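Local coordinates for protein glutamate--tRNA ligase, cytoplasmic (Saccharomyces cerevisiae, PDB 2HRA) that attaches glutamate to tRNA(Glu) after activating it with ATP, and through its N-terminal GST-like domain joins a complex with the cofactor Arc1p, at residues A[94-97]-A[98-101]; A[160-163]-A[164-168]. All coordinates share one frame; numbering follows the deposited sequence.

Interaction 1 (A[94-97]-A[98-101]); sequences AKWV and NLAQ
Trp96 and Leu99 meet one turn apart on helix 90-104 of the GST-like N-terminal domain, a case of neighbouring side chains on one helix packing against each other as well as against the rest of the fold. They run alongside each other in the same direction, and branch CD2 of Leu99 comes to 3.7 Å from CZ3 of Trp96, set obliquely to the indole. The first torsion of Leu99 holds CG opposite its backbone N (chi1 -177°), which lays the chain beside the six-membered half of the indole. One face of the same ring is approached by the ammonium end of Lys95, with NZ 3.9 Å above the plane and displaced toward the rim.

A second side-by-side pair, this one apolar against polar, lies further round. In Val97 and Gln101, methyl CG1 of Val97 sits 3.4 Å from the amide oxygen OE1 of Gln101. The amide of Asn98 folds back over the preceding turn, its ND2 coming within 3.0 Å of Ala94 O, but the angle there is too poor for a hydrogen bond. That carbonyl is instead gripped by the backbone, Asn98 N donating to Ala94 O over 2.8 Å with an N-H...O angle of 161°. Three further i to i+4 bonds continue the helix: Leu99 N to Lys95 O, Ala100 N to Trp96 O and Gln101 N to Val97 O.

The flanks of this helix answer to different neighbours. Trp96 is buried against Thr118 and Leu119 of helix 109-122 and Ala138 of helix 137-148, the small Ala100 packs on Ala141, Cys142 and Ala145 of that latter helix, and Val97 and Gln101 rest on Phe74 and Asn75 of helix 73-80.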
loop_
_atom_site.group_PDB
_atom_site.type_symbol
_atom_site.label_atom_id
_atom_site.label_comp_id
_atom_site.label_asym_id
_atom_site.label_seq_id
_atom_site.Cartn_x
_atom_site.Cartn_y
_atom_site.Cartn_z
ATOM N N ALA A 94 -7.846 -4.776 10.965
ATOM C CA ALA A 94 -8.824 -5.091 9.910
ATOM C C ALA A 94 -9.749 -3.939 9.559
ATOM O O ALA A 94 -10.072 -3.758 8.404
ATOM C CB ALA A 94 -9.633 -6.308 10.280
ATOM N N LYS A 95 -10.205 -3.164 10.542
ATOM C CA LYS A 95 -11.077 -2.003 10.238
ATOM C C LYS A 95 -10.411 -1.018 9.308
ATOM O O LYS A 95 -11.055 -0.430 8.440
ATOM C CB LYS A 95 -11.422 -1.213 11.496
ATOM C CG LYS A 95 -12.248 -1.926 12.547
ATOM C CD LYS A 95 -12.899 -0.936 13.525
ATOM C CE LYS A 95 -12.115 0.412 13.732
ATOM N NZ LYS A 95 -12.578 1.569 12.865
ATOM N N TRP A 96 -9.123 -0.782 9.522
ATOM C CA TRP A 96 -8.441 0.251 8.792
ATOM C C TRP A 96 -7.968 -0.290 7.460
ATOM O O TRP A 96 -7.937 0.412 6.482
ATOM C CB TRP A 96 -7.305 0.852 9.624
ATOM C CG TRP A 96 -7.841 1.656 10.732
ATOM C CD1 TRP A 96 -7.957 1.286 12.043
ATOM C CD2 TRP A 96 -8.401 2.979 10.635
ATOM N NE1 TRP A 96 -8.564 2.298 12.763
ATOM C CE2 TRP A 96 -8.835 3.346 11.919
ATOM C CE3 TRP A 96 -8.566 3.886 9.584
ATOM C CZ2 TRP A 96 -9.435 4.584 12.181
ATOM C CZ3 TRP A 96 -9.160 5.098 9.841
ATOM C CH2 TRP A 96 -9.586 5.446 11.125
ATOM N N VAL A 97 -7.589 -1.544 7.421
ATOM C CA VAL A 97 -7.308 -2.199 6.150
ATOM C C VAL A 97 -8.552 -2.263 5.282
ATOM O O VAL A 97 -8.476 -2.035 4.088
ATOM C CB VAL A 97 -6.784 -3.595 6.371
ATOM C CG1 VAL A 97 -6.670 -4.307 5.023
ATOM C CG2 VAL A 97 -5.428 -3.499 7.089
ATOM N N ASN A 98 -9.701 -2.562 5.886
ATOM C CA ASN A 98 -10.982 -2.502 5.167
ATOM C C ASN A 98 -11.271 -1.121 4.605
ATOM O O ASN A 98 -11.679 -0.983 3.445
ATOM C CB ASN A 98 -12.125 -2.926 6.086
ATOM C CG ASN A 98 -12.106 -4.416 6.398
ATOM O OD1 ASN A 98 -11.548 -5.224 5.645
ATOM N ND2 ASN A 98 -12.729 -4.793 7.505
ATOM N N LEU A 99 -11.089 -0.082 5.418
ATOM C CA LEU A 99 -11.304 1.288 4.935
ATOM C C LEU A 99 -10.427 1.609 3.728
ATOM O O LEU A 99 -10.881 2.205 2.747
ATOM C CB LEU A 99 -11.020 2.324 6.044
ATOM C CG LEU A 99 -11.316 3.772 5.602
ATOM C CD1 LEU A 99 -12.818 4.006 5.421
ATOM C CD2 LEU A 99 -10.711 4.794 6.549
ATOM N N ALA A 100 -9.157 1.210 3.795
ATOM C CA ALA A 100 -8.232 1.481 2.715
ATOM C C ALA A 100 -8.671 0.757 1.441
ATOM O O ALA A 100 -8.720 1.338 0.371
ATOM C CB ALA A 100 -6.780 1.041 3.125
ATOM N N GLN A 101 -9.029 -0.509 1.571
ATOM C CA GLN A 101 -9.247 -1.354 0.398
ATOM C C GLN A 101 -10.635 -1.189 -0.152
ATOM O O GLN A 101 -10.839 -1.401 -1.327
ATOM C CB GLN A 101 -8.985 -2.839 0.723
ATOM C CG GLN A 101 -7.554 -3.117 1.174
ATOM C CD GLN A 101 -7.139 -4.599 1.127
ATOM O OE1 GLN A 101 -7.532 -5.411 1.968
ATOM N NE2 GLN A 101 -6.286 -4.925 0.172
#

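Interaction 2 (A[160-163]-A[164-168]); sequences VDVN and VSRWY
With CG of Arg166 turned opposite its own carbonyl carbon (chi1 -72°) and the chain stretched out from CG to NE, the guanidinium is carried back along the helix toward Val162 and Asn163. Val162 has its CG2 between its backbone N and carbonyl carbon, and this methyl meets the returning chain over one face of the guanidinium, 4.1 Å from NH1. On the way the aliphatic part of Arg166 skirts the carbonyl of Val162, CG coming 3.2 Å from its O. A water meets the same guanidinium at its edge, in plane, accepting from NH1 over 3.1 Å. It donates in turn to Asn163 OD1 at 2.6 Å, bridging two side chains three residues apart.

These groups sit on the first turns of helix 162-172, which follows Asp161; the residue before it, Val160, has positive phi and closes a Schellman motif at the end of helix 152-158. Ser165 N bonds Asp161 O over 3.0 Å, followed by Arg166 N to Val162 O and Trp167 N to Asn163 O. Asp161 occupies the N-cap position without capping through its side chain; its CB instead touches the side chain of Val164, whose backbone N is bound by Asp120 OD1 of helix 109-122.

The amide of Asn163 is used at both ends, OD1 by the water and ND2 by Asp120 O, which should fix its rotation. The buried indole of Trp167 is likewise tied down, NE1 bonding Asp139 OD2. Asp161 OD1 lies close to Glu117 OE1, and such a pairing of acids may raise the affinity of one for a proton. In this region, which interacts with Arc1p, the polar chemistry thus holds the helix start to helix 109-122, while the exposed Arg166 is linked to Asn163 through a water.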
loop_
_atom_site.group_PDB
_atom_site.type_symbol
_atom_site.label_atom_id
_atom_site.label_comp_id
_atom_site.label_asym_id
_atom_site.label_seq_id
_atom_site.Cartn_x
_atom_site.Cartn_y
_atom_site.Cartn_z
ATOM N N VAL A 160 -8.431 20.468 4.559
ATOM C CA VAL A 160 -7.510 20.727 5.656
ATOM C C VAL A 160 -7.403 19.529 6.543
ATOM O O VAL A 160 -7.488 19.649 7.750
ATOM C CB VAL A 160 -7.888 21.982 6.481
ATOM C CG1 VAL A 160 -6.671 22.403 7.342
ATOM C CG2 VAL A 160 -8.358 23.146 5.573
ATOM N N ASP A 161 -7.189 18.379 5.913
ATOM C CA ASP A 161 -6.878 17.117 6.587
ATOM C C ASP A 161 -5.401 17.063 6.842
ATOM O O ASP A 161 -4.672 16.322 6.180
ATOM C CB ASP A 161 -7.295 15.935 5.701
ATOM C CG ASP A 161 -8.794 15.873 5.475
ATOM O OD1 ASP A 161 -9.579 16.291 6.356
ATOM O OD2 ASP A 161 -9.233 15.375 4.417
ATOM N N VAL A 162 -4.947 17.886 7.788
ATOM C CA VAL A 162 -3.539 18.186 7.917
ATOM C C VAL A 162 -2.868 17.040 8.644
ATOM O O VAL A 162 -1.682 16.818 8.472
ATOM C CB VAL A 162 -3.237 19.514 8.630
ATOM C CG1 VAL A 162 -3.785 20.701 7.805
ATOM C CG2 VAL A 162 -3.828 19.561 9.990
ATOM N N ASN A 163 -3.640 16.292 9.403
ATOM C CA ASN A 163 -3.090 15.119 10.069
ATOM C C ASN A 163 -2.780 14.041 9.047
ATOM O O ASN A 163 -1.713 13.424 9.085
ATOM C CB ASN A 163 -4.064 14.621 11.103
ATOM C CG ASN A 163 -4.406 15.691 12.112
ATOM O OD1 ASN A 163 -3.517 16.407 12.595
ATOM N ND2 ASN A 163 -5.670 15.800 12.445
ATOM N N VAL A 164 -3.672 13.863 8.083
ATOM C CA VAL A 164 -3.419 12.934 6.969
ATOM C C VAL A 164 -2.200 13.408 6.180
ATOM O O VAL A 164 -1.313 12.645 5.840
ATOM C CB VAL A 164 -4.663 12.826 6.018
ATOM C CG1 VAL A 164 -4.309 11.997 4.759
ATOM C CG2 VAL A 164 -5.851 12.179 6.775
ATOM N N SER A 165 -2.168 14.696 5.888
ATOM C CA SER A 165 -1.055 15.262 5.139
ATOM C C SER A 165 0.289 14.957 5.803
ATOM O O SER A 165 1.233 14.504 5.157
ATOM C CB SER A 165 -1.246 16.773 5.030
ATOM O OG SER A 165 -0.277 17.314 4.177
ATOM N N ARG A 166 0.360 15.206 7.099
ATOM C CA ARG A 166 1.608 15.063 7.835
ATOM C C ARG A 166 1.993 13.596 7.995
ATOM O O ARG A 166 3.156 13.223 7.817
ATOM C CB ARG A 166 1.480 15.762 9.175
ATOM C CG ARG A 166 1.467 17.279 9.028
ATOM C CD ARG A 166 1.225 17.997 10.330
ATOM N NE ARG A 166 1.270 19.451 10.149
ATOM C CZ ARG A 166 0.602 20.339 10.889
ATOM N NH1 ARG A 166 -0.182 19.937 11.876
ATOM N NH2 ARG A 166 0.717 21.636 10.635
ATOM N N TRP A 167 1.008 12.756 8.269
ATOM C CA TRP A 167 1.226 11.303 8.304
ATOM C C TRP A 167 1.697 10.740 6.948
ATOM O O TRP A 167 2.556 9.875 6.924
ATOM C CB TRP A 167 -0.052 10.619 8.780
ATOM C CG TRP A 167 -0.209 9.167 8.512
ATOM C CD1 TRP A 167 0.135 8.143 9.331
ATOM C CD2 TRP A 167 -0.842 8.574 7.365
ATOM N NE1 TRP A 167 -0.237 6.947 8.762
ATOM C CE2 TRP A 167 -0.826 7.185 7.553
ATOM C CE3 TRP A 167 -1.457 9.093 6.218
ATOM C CZ2 TRP A 167 -1.362 6.288 6.619
ATOM C CZ3 TRP A 167 -1.995 8.190 5.270
ATOM C CH2 TRP A 167 -1.932 6.822 5.474
ATOM N N TYR A 168 1.102 11.203 5.851
ATOM C CA TYR A 168 1.450 10.746 4.503
ATOM C C TYR A 168 2.895 11.172 4.153
ATOM O O TYR A 168 3.698 10.365 3.674
ATOM C CB TYR A 168 0.433 11.247 3.460
ATOM C CG TYR A 168 0.666 10.689 2.060
ATOM C CD1 TYR A 168 -0.040 9.594 1.606
ATOM C CD2 TYR A 168 1.604 11.264 1.195
ATOM C CE1 TYR A 168 0.206 9.053 0.337
ATOM C CE2 TYR A 168 1.845 10.742 -0.065
ATOM C CZ TYR A 168 1.138 9.625 -0.482
ATOM O OH TYR A 168 1.356 9.075 -1.727
HETATM O O HOH W 1 -1.036 17.027 12.604
#

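In the fold
The two contacts come in series along the chain, each within a single helix: interaction 1 in the middle of helix 90-104, interaction 2 at the start of helix 162-172. Their centres lie 18 Å apart and their nearest atoms about 8 Å apart, so they never touch. What joins them is the structure between: helices 109-122 and 137-148 receive side chains from both, and Leu119 of the first helix and Ile129 of the loop between the two each meet Trp96 as well as Trp167. Interaction 1 lies nearer the centre of the chain, whereas 160-168 belongs to a region that interacts with Arc1p, as does Ile129. The Arc1p-interacting helix is thus packed onto the helical core of the GST-like domain.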